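Local coordinates for insulinase family protease (PDB 3GO9), which is predicted to be a peptidase of the insulinase (M16) family, probably related to zinc metallopeptidases, with zinc ions bound in the crystal, at residues A[18-23]-A[278-283]; A[54-59]-A[205-210]. All blocks are in the same frame, centred on the assembly; numbering follows the deposited sequence.

Contact 1. Residues A[18-23]-A[278-283]; sequences EALQPD and HPIQDS
The flat group at the centre of this contact is the peptide unit joining D282 to S283, and the isopropyl end of L20 lies on one of its faces. L20 CD1 sits almost directly above the carbonyl carbon, 3.7 Å from D282 C, while L20 CG is 4.0 Å from S283 N and CD2 lies by S283 CA and N, with CB just beyond. A water is bound at the N-H of the same peptide; it accepts from S283 N at 2.9 Å and donates to E18 O at 2.7 Å. In L20, chi2 at 176° sends CD1 out farthest, over D282 C, and turns CD2 toward S283. Leucine suits the place: its branched tip spreads over the peptide and also meets L286 and L414, while I280 CG2 flanks L20 CD1 at 4.3 Å. In the fold, the loop entering the seven-stranded sheet at strand 26-30 here meets the start of helix 283-309, which follows strand 267-276 of the five-stranded sheet. D282 is the N-cap of that helix, its OD1 accepting from the backbone N of A285. S283 N, in the first helical turn, has no preceding helical carbonyl to bond, and the first water meets that need. A second water accepts from L20 N and donates to Q281 O, 3.2 Å away. Segment 18-23 is also tied to helix 408-421 by Q410, whose amide bonds A19 O and Q21 N, and by K413, which forms a salt bridge with E18 OE1. E18 O lies 4.0 Å from S283 CB, and serine's short side chain takes little room at the helix start.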
ATOM      1  N   GLU A  18      21.103 -18.773   4.660  1.00 21.20           N
ATOM      2  CA  GLU A  18      21.404 -17.731   5.596  1.00 19.47           C
ATOM      3  C   GLU A  18      20.104 -17.099   6.117  1.00 17.42           C
ATOM      4  O   GLU A  18      19.072 -17.141   5.416  1.00 18.56           O
ATOM      5  CB  GLU A  18      22.238 -16.636   4.930  1.00 20.10           C
ATOM      6  CG  GLU A  18      21.533 -15.953   3.792  1.00 19.48           C
ATOM      7  CD  GLU A  18      22.490 -15.358   2.802  1.00 19.22           C
ATOM      8  OE1 GLU A  18      22.837 -14.163   2.958  1.00 20.56           O
ATOM      9  OE2 GLU A  18      22.919 -16.090   1.893  1.00 20.48           O
ATOM     10  N   ALA A  19      20.205 -16.481   7.291  1.00 15.84           N
ATOM     11  CA  ALA A  19      19.158 -15.675   7.857  1.00 13.77           C
ATOM     12  C   ALA A  19      18.960 -14.413   6.975  1.00 13.09           C
ATOM     13  O   ALA A  19      19.936 -13.780   6.584  1.00 12.88           O
ATOM     14  CB  ALA A  19      19.480 -15.242   9.237  1.00 14.92           C
ATOM     15  N   LEU A  20      17.714 -14.033   6.732  1.00 10.49           N
ATOM     16  CA  LEU A  20      17.478 -12.721   6.123  1.00 11.01           C
ATOM     17  C   LEU A  20      17.912 -11.603   7.068  1.00 11.65           C
ATOM     18  O   LEU A  20      17.705 -11.703   8.282  1.00 13.25           O
ATOM     19  CB  LEU A  20      16.002 -12.521   5.758  1.00 11.32           C
ATOM     20  CG  LEU A  20      15.440 -13.511   4.758  1.00 12.42           C
ATOM     21  CD1 LEU A  20      13.931 -13.215   4.586  1.00 13.46           C
ATOM     22  CD2 LEU A  20      16.181 -13.445   3.422  1.00 11.85           C
ATOM     23  N   GLN A  21      18.510 -10.555   6.506  1.00 12.88           N
ATOM     24  CA  GLN A  21      19.048  -9.411   7.217  1.00 13.34           C
ATOM     25  C   GLN A  21      18.130  -8.206   6.997  1.00 13.75           C
ATOM     26  O   GLN A  21      18.063  -7.685   5.892  1.00 12.22           O
ATOM     27  CB  GLN A  21      20.431  -9.030   6.625  1.00 14.98           C
ATOM     28  CG  GLN A  21      21.546 -10.033   6.784  1.00 17.45           C
ATOM     29  CD  GLN A  21      22.800  -9.605   6.024  1.00 21.90           C
ATOM     30  OE1 GLN A  21      23.026  -8.401   5.810  1.00 23.00           O
ATOM     31  NE2 GLN A  21      23.601 -10.588   5.578  1.00 29.96           N
ATOM     32  N   PRO A  22      17.478  -7.724   8.036  1.00 13.36           N
ATOM     33  CA  PRO A  22      16.807  -6.421   7.903  1.00 14.25           C
ATOM     34  C   PRO A  22      17.754  -5.356   7.452  1.00 13.59           C
ATOM     35  O   PRO A  22      18.915  -5.384   7.800  1.00 15.63           O
ATOM     36  CB  PRO A  22      16.302  -6.121   9.324  1.00 15.44           C
ATOM     37  CG  PRO A  22      16.160  -7.549   9.965  1.00 17.04           C
ATOM     38  CD  PRO A  22      17.359  -8.264   9.413  1.00 16.13           C
ATOM     39  N   ASP A  23      17.297  -4.398   6.656  1.00 12.91           N
ATOM     40  CA  ASP A  23      18.221  -3.437   6.089  1.00 12.39           C
ATOM     41  C   ASP A  23      18.743  -2.533   7.210  1.00 12.98           C
ATOM     42  O   ASP A  23      17.961  -1.818   7.818  1.00 12.73           O
ATOM     43  CB  ASP A  23      17.470  -2.616   5.031  1.00 12.61           C
ATOM     44  CG  ASP A  23      18.339  -1.580   4.356  1.00 14.97           C
ATOM     45  OD1 ASP A  23      19.531  -1.458   4.695  1.00 14.15           O
ATOM     46  OD2 ASP A  23      17.834  -0.897   3.443  1.00 15.70           O
ATOM     47  N   HIS A 278       1.023 -14.726   3.300  1.00 22.00           N
ATOM     48  CA  HIS A 278       1.894 -15.195   4.391  1.00 23.10           C
ATOM     49  C   HIS A 278       3.216 -14.428   4.299  1.00 22.57           C
ATOM     50  O   HIS A 278       3.951 -14.664   3.341  1.00 23.14           O
ATOM     51  CB  HIS A 278       2.111 -16.690   4.211  1.00 24.21           C
ATOM     52  CG  HIS A 278       0.831 -17.480   4.150  1.00 26.10           C
ATOM     53  ND1 HIS A 278       0.385 -18.110   3.005  1.00 29.14           N
ATOM     54  CD2 HIS A 278      -0.123 -17.691   5.092  1.00 29.25           C
ATOM     55  CE1 HIS A 278      -0.781 -18.690   3.250  1.00 28.27           C
ATOM     56  NE2 HIS A 278      -1.109 -18.448   4.510  1.00 29.56           N
ATOM     57  N   PRO A 279       3.496 -13.513   5.265  1.00 22.03           N
ATOM     58  CA  PRO A 279       4.772 -12.784   5.256  1.00 21.31           C
ATOM     59  C   PRO A 279       5.988 -13.697   5.130  1.00 19.75           C
ATOM     60  O   PRO A 279       6.053 -14.807   5.692  1.00 21.15           O
ATOM     61  CB  PRO A 279       4.791 -12.026   6.594  1.00 22.03           C
ATOM     62  CG  PRO A 279       3.341 -11.751   6.889  1.00 23.37           C
ATOM     63  CD  PRO A 279       2.662 -13.074   6.417  1.00 23.28           C
ATOM     64  N   ILE A 280       6.977 -13.177   4.420  1.00 18.51           N
ATOM     65  CA  ILE A 280       8.150 -13.942   4.076  1.00 18.06           C
ATOM     66  C   ILE A 280       9.137 -13.955   5.284  1.00 19.85           C
ATOM     67  O   ILE A 280       9.651 -12.920   5.613  1.00 20.60           O
ATOM     68  CB  ILE A 280       8.794 -13.286   2.880  1.00 16.65           C
ATOM     69  CG1 ILE A 280       7.867 -13.435   1.665  1.00 15.74           C
ATOM     70  CG2 ILE A 280      10.169 -13.914   2.583  1.00 17.34           C
ATOM     71  CD1 ILE A 280       8.034 -12.383   0.627  1.00 14.62           C
ATOM     72  N   GLN A 281       9.384 -15.121   5.862  1.00 21.32           N
ATOM     73  CA  GLN A 281      10.152 -15.262   7.142  1.00 22.75           C
ATOM     74  C   GLN A 281      11.586 -15.622   6.892  1.00 21.80           C
ATOM     75  O   GLN A 281      12.446 -15.469   7.774  1.00 21.67           O
ATOM     76  CB  GLN A 281       9.592 -16.406   7.984  1.00 23.97           C
ATOM     77  CG  GLN A 281       8.236 -16.194   8.630  1.00 28.85           C
ATOM     78  CD  GLN A 281       8.200 -14.891   9.346  1.00 32.54           C
ATOM     79  OE1 GLN A 281       8.494 -14.803  10.556  1.00 34.68           O
ATOM     80  NE2 GLN A 281       7.925 -13.842   8.588  1.00 28.21           N
ATOM     81  N   ASP A 282      11.847 -16.199   5.741  1.00 18.81           N
ATOM     82  CA  ASP A 282      13.127 -16.804   5.510  1.00 17.43           C
ATOM     83  C   ASP A 282      13.397 -16.872   4.028  1.00 16.92           C
ATOM     84  O   ASP A 282      12.550 -16.467   3.196  1.00 15.53           O
ATOM     85  CB  ASP A 282      13.213 -18.198   6.184  1.00 18.01           C
ATOM     86  CG  ASP A 282      12.186 -19.187   5.666  1.00 22.22           C
ATOM     87  OD1 ASP A 282      11.881 -19.149   4.469  1.00 20.16           O
ATOM     88  OD2 ASP A 282      11.722 -20.062   6.452  1.00 29.73           O
ATOM     89  N   SER A 283      14.615 -17.287   3.714  1.00 15.19           N
ATOM     90  CA  SER A 283      15.135 -17.255   2.353  1.00 15.63           C
ATOM     91  C   SER A 283      14.335 -18.177   1.425  1.00 15.76           C
ATOM     92  O   SER A 283      14.155 -17.870   0.239  1.00 15.15           O
ATOM     93  CB  SER A 283      16.618 -17.634   2.341  1.00 15.93           C
ATOM     94  OG  SER A 283      17.161 -17.561   1.018  1.00 18.70           O
TER
HETATM   95  O   HOH W   1      16.567 -17.977   5.748  1.00 19.71           O
HETATM   96  O   HOH W   2      15.624 -15.647   7.816  1.00 12.53           O

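Contact 2. Residues A[54-59]-A[205-210]; sequences LIVNTG and QWYTPD
V56 and Y207 meet in a CH-pi contact in which V56 CG1 lies over the centre of the phenol ring, 3.9 Å from the centroid and 5° off the ring normal. With chi1 at -179°, CG1 stands anti to the backbone N, and the second branch is left to meet the ring near its rim, V56 CG2 to Y207 CE2 at 4.0 Å. Beta-branched valine serves both the strand 50-56 and this double approach. T58 adds a methyl, CG2 reaching W206 CB at 3.6 Å and, more loosely, the Y207 ring.

Hydrogen bonding gathers on one carbonyl. T58 OG1 donates weakly to W206 O at 2.9 Å; R240 NH2 binds the same oxygen, and T208 N reaches it in a weak bond closing the inverse gamma turn centred on Y207. A matching inverse gamma turn centred on N57 ends the strand, with T58 N bonded weakly to V56 O. Here helix 196-206 ends, and its chain turns through the 3-10 segment into strand 212-218, the neighbour of strand 50-56 in the mixed sheet. Between helix and strand, T208 OG1 donates to D210 OD1 at 2.6 Å, nearly along the C-O axis.

Threonine fits because one branch packs against carbon while the other bonds, and tyrosine because its pi face accepts the methyl and its OH is hydrogen-bonded to that of Y116. The helix-end carbonyl of W206, probably carrying extra negative potential, is thus satisfied by several donors, one of them the positively charged R240.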
ATOM      1  N   LEU A  54       3.978  10.131  10.470  1.00  7.76           N
ATOM      2  CA  LEU A  54       3.609   9.638  11.777  1.00  7.54           C
ATOM      3  C   LEU A  54       2.437   8.749  11.551  1.00  7.77           C
ATOM      4  O   LEU A  54       1.370   9.218  11.113  1.00  7.89           O
ATOM      5  CB  LEU A  54       3.259  10.773  12.764  1.00  6.92           C
ATOM      6  CG  LEU A  54       2.787  10.316  14.163  1.00  8.90           C
ATOM      7  CD1 LEU A  54       3.989   9.716  14.968  1.00 10.30           C
ATOM      8  CD2 LEU A  54       2.200  11.517  14.910  1.00 10.81           C
ATOM      9  N   ILE A  55       2.622   7.463  11.836  1.00  7.40           N
ATOM     10  CA  ILE A  55       1.488   6.520  11.834  1.00  8.81           C
ATOM     11  C   ILE A  55       0.997   6.324  13.244  1.00  9.63           C
ATOM     12  O   ILE A  55       1.771   6.057  14.188  1.00  8.95           O
ATOM     13  CB  ILE A  55       1.839   5.115  11.214  1.00 10.53           C
ATOM     14  CG1 ILE A  55       2.185   5.227   9.761  1.00 14.33           C
ATOM     15  CG2 ILE A  55       0.585   4.144  11.366  1.00 12.38           C
ATOM     16  CD1 ILE A  55       2.729   3.875   9.160  1.00 16.75           C
ATOM     17  N   VAL A  56      -0.305   6.498  13.398  1.00  9.73           N
ATOM     18  CA  VAL A  56      -1.000   6.235  14.683  1.00  9.42           C
ATOM     19  C   VAL A  56      -1.938   5.066  14.370  1.00  8.77           C
ATOM     20  O   VAL A  56      -2.739   5.150  13.432  1.00  9.29           O
ATOM     21  CB  VAL A  56      -1.819   7.462  15.169  1.00  9.47           C
ATOM     22  CG1 VAL A  56      -2.503   7.158  16.524  1.00 10.90           C
ATOM     23  CG2 VAL A  56      -0.925   8.761  15.287  1.00 10.26           C
ATOM     24  N   ASN A  57      -1.855   3.988  15.149  1.00  9.96           N
ATOM     25  CA  ASN A  57      -2.675   2.802  14.906  1.00  9.84           C
ATOM     26  C   ASN A  57      -4.093   2.984  15.457  1.00 10.23           C
ATOM     27  O   ASN A  57      -4.533   2.227  16.357  1.00 11.77           O
ATOM     28  CB  ASN A  57      -2.016   1.581  15.535  1.00  9.99           C
ATOM     29  CG  ASN A  57      -0.701   1.249  14.932  1.00 16.53           C
ATOM     30  OD1 ASN A  57      -0.493   1.395  13.694  1.00 21.84           O
ATOM     31  ND2 ASN A  57       0.186   0.748  15.766  1.00 23.16           N
ATOM     32  N   THR A  58      -4.775   4.014  14.967  1.00  9.97           N
ATOM     33  CA  THR A  58      -6.138   4.358  15.335  1.00 11.55           C
ATOM     34  C   THR A  58      -6.860   4.738  14.059  1.00 11.15           C
ATOM     35  O   THR A  58      -6.430   5.631  13.336  1.00 11.69           O
ATOM     36  CB  THR A  58      -6.115   5.595  16.243  1.00 12.10           C
ATOM     37  OG1 THR A  58      -5.397   5.240  17.423  1.00 12.78           O
ATOM     38  CG2 THR A  58      -7.508   6.104  16.635  1.00 13.65           C
ATOM     39  N   GLY A  59      -7.942   4.046  13.794  1.00  9.93           N
ATOM     40  CA  GLY A  59      -8.813   4.351  12.635  1.00  9.32           C
ATOM     41  C   GLY A  59     -10.249   4.139  13.024  1.00  8.92           C
ATOM     42  O   GLY A  59     -10.590   4.087  14.229  1.00 10.04           O
ATOM     43  N   GLN A 205      -7.882   8.132  24.683  1.00 11.98           N
ATOM     44  CA  GLN A 205      -7.917   6.677  24.723  1.00 12.29           C
ATOM     45  C   GLN A 205      -7.042   6.056  23.645  1.00 11.77           C
ATOM     46  O   GLN A 205      -6.330   5.043  23.885  1.00 13.30           O
ATOM     47  CB  GLN A 205      -9.358   6.127  24.588  1.00 13.20           C
ATOM     48  CG  GLN A 205      -9.405   4.611  24.600  1.00 17.39           C
ATOM     49  CD  GLN A 205     -10.834   4.056  24.634  1.00 23.35           C
ATOM     50  OE1 GLN A 205     -11.807   4.794  24.792  1.00 30.29           O
ATOM     51  NE2 GLN A 205     -10.957   2.757  24.468  1.00 25.62           N
ATOM     52  N   TRP A 206      -7.107   6.620  22.432  1.00  9.77           N
ATOM     53  CA  TRP A 206      -6.545   5.946  21.290  1.00 10.08           C
ATOM     54  C   TRP A 206      -5.248   6.577  20.777  1.00  9.08           C
ATOM     55  O   TRP A 206      -4.477   5.889  20.113  1.00 10.49           O
ATOM     56  CB  TRP A 206      -7.584   5.843  20.178  1.00 10.49           C
ATOM     57  CG  TRP A 206      -8.728   5.016  20.550  1.00  9.20           C
ATOM     58  CD1 TRP A 206      -9.960   5.468  20.878  1.00 12.33           C
ATOM     59  CD2 TRP A 206      -8.781   3.585  20.681  1.00 10.68           C
ATOM     60  NE1 TRP A 206     -10.795   4.413  21.208  1.00 13.92           N
ATOM     61  CE2 TRP A 206     -10.101   3.249  21.068  1.00 11.07           C
ATOM     62  CE3 TRP A 206      -7.861   2.555  20.485  1.00 13.00           C
ATOM     63  CZ2 TRP A 206     -10.516   1.939  21.253  1.00 13.55           C
ATOM     64  CZ3 TRP A 206      -8.281   1.228  20.667  1.00 18.48           C
ATOM     65  CH2 TRP A 206      -9.607   0.937  21.048  1.00 15.11           C
ATOM     66  N   TYR A 207      -4.935   7.810  21.133  1.00  8.77           N
ATOM     67  CA  TYR A 207      -3.631   8.395  20.730  1.00  8.98           C
ATOM     68  C   TYR A 207      -2.656   8.195  21.884  1.00 10.34           C
ATOM     69  O   TYR A 207      -2.492   9.081  22.731  1.00 11.05           O
ATOM     70  CB  TYR A 207      -3.762   9.860  20.347  1.00 10.17           C
ATOM     71  CG  TYR A 207      -4.123  10.125  18.890  1.00  9.91           C
ATOM     72  CD1 TYR A 207      -5.258   9.569  18.296  1.00 10.33           C
ATOM     73  CD2 TYR A 207      -3.362  11.006  18.102  1.00  8.27           C
ATOM     74  CE1 TYR A 207      -5.580   9.825  16.986  1.00  8.87           C
ATOM     75  CE2 TYR A 207      -3.672  11.287  16.785  1.00  9.62           C
ATOM     76  CZ  TYR A 207      -4.795  10.684  16.208  1.00  8.90           C
ATOM     77  OH  TYR A 207      -5.109  10.983  14.878  1.00 10.82           O
ATOM     78  N   THR A 208      -2.085   6.988  21.918  1.00 10.02           N
ATOM     79  CA  THR A 208      -1.104   6.576  22.921  1.00 10.56           C
ATOM     80  C   THR A 208       0.235   6.270  22.214  1.00  8.64           C
ATOM     81  O   THR A 208       0.233   5.814  21.047  1.00  8.75           O
ATOM     82  CB  THR A 208      -1.601   5.364  23.745  1.00  9.45           C
ATOM     83  OG1 THR A 208      -1.885   4.272  22.878  1.00 11.69           O
ATOM     84  CG2 THR A 208      -2.950   5.732  24.476  1.00 12.65           C
ATOM     85  N   PRO A 209       1.385   6.508  22.885  1.00  8.44           N
ATOM     86  CA  PRO A 209       2.692   6.443  22.197  1.00  7.23           C
ATOM     87  C   PRO A 209       3.031   5.057  21.729  1.00  8.42           C
ATOM     88  O   PRO A 209       3.764   4.881  20.746  1.00  9.32           O
ATOM     89  CB  PRO A 209       3.694   6.974  23.222  1.00  7.86           C
ATOM     90  CG  PRO A 209       2.933   6.996  24.553  1.00  6.51           C
ATOM     91  CD  PRO A 209       1.483   7.199  24.166  1.00  8.37           C
ATOM     92  N   ASP A 210       2.505   4.048  22.449  1.00  9.23           N
ATOM     93  CA  ASP A 210       2.725   2.666  22.058  1.00 10.92           C
ATOM     94  C   ASP A 210       2.025   2.250  20.768  1.00 11.48           C
ATOM     95  O   ASP A 210       2.301   1.152  20.239  1.00 12.94           O
ATOM     96  CB  ASP A 210       2.353   1.725  23.233  1.00 11.76           C
ATOM     97  CG  ASP A 210       0.888   1.792  23.611  1.00 14.77           C
ATOM     98  OD1 ASP A 210       0.273   2.864  23.456  1.00 12.37           O
ATOM     99  OD2 ASP A 210       0.369   0.758  24.146  1.00 14.06           O
TER

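In the fold
Contact 1 lies at the surface and contact 2 is buried, their nearest atoms about 15 Å apart. They share no secondary-structure element: contact 1 brings the segment before strand 26-30, an outermost strand of the seven-stranded sheet in which strand 50-56 also lies, to the start of helix 283-309, which follows a strand of the five-stranded sheet, whereas contact 2 joins the end of strand 50-56 to that of helix 196-206. Each thus involves a helix terminus, N-terminal in contact 1 and C-terminal in contact 2. The chemistry follows exposure: the outer contact is bridged by waters around one leucine, the inner by direct aromatic, methyl and hydroxyl contacts. Along the chain, contact 2 nests within contact 1's span.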